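Local coordinates for transcriptional regulatory protein RcsB (Escherichia coli, PDB 5I4C), which is the response regulator of the Rcs phosphorelay, a DNA-binding transcription factor controlling genes for capsule synthesis, biofilm formation and cell division, represented here by its receiver domain, at residues 110-113 against 114-118. Sequence-based numbering, arbitrary orientation.
Sequences QGAP and TDLPK
G111 and A112 start the first turn of helix 112-124 by accepting two successive i+4 backbone bonds: D115 N reaches G111 O at 2.9 Å with an N-H...O angle of 158°, and L116 N reaches A112 O at 2.8 Å. G111 occupies the N-cap, and with no side chain of its own it lets the carboxylate of D115 lie close to its backbone, OD2 3.9 Å from G111 C. P113 fits the first turn because its ring nitrogen, which has no hydrogen, need not donate there. At the fourth residue of the helix, D115 turns CG beside its own backbone N, chi1 -64°, which brings OD2 to 3.5 Å from G111 O; as these are two acceptors the approach is not a bond, but a carboxylate at a helix N-terminus probably gains from the dipole. One turn apart on the inner face, A112 CB lies alongside L116 CG at 4.2 Å, small against branched. P117 has no N-H for P113 O; its CD sits 3.3 Å from that oxygen instead, and the helix kinks. P113 O is compensated by a hydrogen bond from S22 OG. This is the start of the last helix of the CheY-like receiver fold, following strand 105-108, outermost in this chain's parallel sheet: A112 and L116 pack on I19 of helix 13-23, while P113 meets F17 of the second subunit.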
ATOM      1  N   GLN A 110      -1.833   5.458  -5.344  1.00 26.31           N
ATOM      2  CA  GLN A 110      -0.713   5.739  -4.422  1.00 27.83           C
ATOM      3  C   GLN A 110      -0.880   7.032  -3.607  1.00 28.91           C
ATOM      4  O   GLN A 110      -0.217   7.209  -2.625  1.00 31.12           O
ATOM      5  CB  GLN A 110       0.606   5.714  -5.149  1.00 28.40           C
ATOM      6  CG  GLN A 110       0.906   4.345  -5.772  1.00 28.68           C
ATOM      7  CD  GLN A 110       1.025   3.245  -4.721  1.00 28.66           C
ATOM      8  OE1 GLN A 110       1.646   3.453  -3.682  1.00 25.86           O
ATOM      9  NE2 GLN A 110       0.405   2.046  -5.004  1.00 29.18           N
ATOM     10  N   GLY A 111      -1.734   7.928  -4.059  1.00 28.42           N
ATOM     11  CA  GLY A 111      -2.032   9.167  -3.355  1.00 29.47           C
ATOM     12  C   GLY A 111      -3.358   9.099  -2.615  1.00 28.18           C
ATOM     13  O   GLY A 111      -3.788  10.079  -2.081  1.00 27.41           O
ATOM     14  N   ALA A 112      -3.981   7.925  -2.531  1.00 27.75           N
ATOM     15  CA  ALA A 112      -5.288   7.839  -1.887  1.00 28.30           C
ATOM     16  C   ALA A 112      -5.430   8.401  -0.465  1.00 30.68           C
ATOM     17  O   ALA A 112      -6.431   9.045  -0.170  1.00 29.70           O
ATOM     18  CB  ALA A 112      -5.812   6.398  -1.975  1.00 28.17           C
ATOM     19  N   PRO A 113      -4.416   8.226   0.413  1.00 34.72           N
ATOM     20  CA  PRO A 113      -4.647   8.734   1.758  1.00 35.59           C
ATOM     21  C   PRO A 113      -4.839  10.216   1.838  1.00 35.86           C
ATOM     22  O   PRO A 113      -5.664  10.626   2.631  1.00 37.62           O
ATOM     23  CB  PRO A 113      -3.373   8.353   2.532  1.00 39.18           C
ATOM     24  CG  PRO A 113      -2.810   7.171   1.780  1.00 38.93           C
ATOM     25  CD  PRO A 113      -3.195   7.388   0.329  1.00 35.98           C
ATOM     26  N   THR A 114      -4.093  10.991   1.057  1.00 35.47           N
ATOM     27  CA  THR A 114      -4.319  12.431   0.860  1.00 37.36           C
ATOM     28  C   THR A 114      -5.493  12.812  -0.053  1.00 35.56           C
ATOM     29  O   THR A 114      -6.270  13.744   0.211  1.00 36.03           O
ATOM     30  CB  THR A 114      -3.101  13.052   0.167  1.00 41.31           C
ATOM     31  OG1 THR A 114      -1.925  12.518   0.749  1.00 45.90           O
ATOM     32  CG2 THR A 114      -3.130  14.559   0.323  1.00 44.78           C
ATOM     33  N   ASP A 115      -5.629  12.104  -1.156  1.00 33.52           N
ATOM     34  CA  ASP A 115      -6.566  12.552  -2.188  1.00 33.79           C
ATOM     35  C   ASP A 115      -7.951  12.108  -1.915  1.00 34.25           C
ATOM     36  O   ASP A 115      -8.874  12.805  -2.342  1.00 33.74           O
ATOM     37  CB  ASP A 115      -6.148  12.077  -3.577  1.00 34.45           C
ATOM     38  CG  ASP A 115      -4.815  12.666  -4.031  1.00 38.72           C
ATOM     39  OD1 ASP A 115      -4.404  13.710  -3.455  1.00 42.77           O
ATOM     40  OD2 ASP A 115      -4.147  12.072  -4.933  1.00 41.92           O
ATOM     41  N   LEU A 116      -8.170  10.949  -1.258  1.00 33.33           N
ATOM     42  CA  LEU A 116      -9.553  10.481  -1.031  1.00 32.65           C
ATOM     43  C   LEU A 116     -10.422  11.384  -0.229  1.00 33.80           C
ATOM     44  O   LEU A 116     -11.614  11.490  -0.519  1.00 32.50           O
ATOM     45  CB  LEU A 116      -9.670   9.131  -0.323  1.00 34.34           C
ATOM     46  CG  LEU A 116      -9.649   7.902  -1.192  1.00 33.82           C
ATOM     47  CD1 LEU A 116      -9.688   6.732  -0.239  1.00 34.72           C
ATOM     48  CD2 LEU A 116     -10.824   7.847  -2.177  1.00 33.19           C
ATOM     49  N   PRO A 117      -9.865  11.963   0.846  1.00 33.35           N
ATOM     50  CA  PRO A 117     -10.689  12.868   1.597  1.00 36.05           C
ATOM     51  C   PRO A 117     -11.192  14.028   0.723  1.00 35.64           C
ATOM     52  O   PRO A 117     -12.357  14.449   0.848  1.00 35.71           O
ATOM     53  CB  PRO A 117      -9.760  13.304   2.750  1.00 37.37           C
ATOM     54  CG  PRO A 117      -8.879  12.067   2.931  1.00 36.63           C
ATOM     55  CD  PRO A 117      -8.608  11.658   1.541  1.00 35.10           C
ATOM     56  N   LYS A 118     -10.371  14.453  -0.217  1.00 34.78           N
ATOM     57  CA  LYS A 118     -10.741  15.546  -1.071  1.00 36.29           C
ATOM     58  C   LYS A 118     -11.779  15.036  -2.071  1.00 34.50           C
ATOM     59  O   LYS A 118     -12.747  15.754  -2.368  1.00 32.13           O
ATOM     60  CB  LYS A 118      -9.531  16.116  -1.841  1.00 38.73           C
ATOM     61  CG  LYS A 118      -8.324  16.608  -1.032  1.00 42.13           C
ATOM     62  CD  LYS A 118      -7.223  16.899  -2.047  1.00 45.34           C
ATOM     63  CE  LYS A 118      -5.970  17.512  -1.464  1.00 51.81           C
ATOM     64  NZ  LYS A 118      -5.428  18.535  -2.411  1.00 56.57           N
TER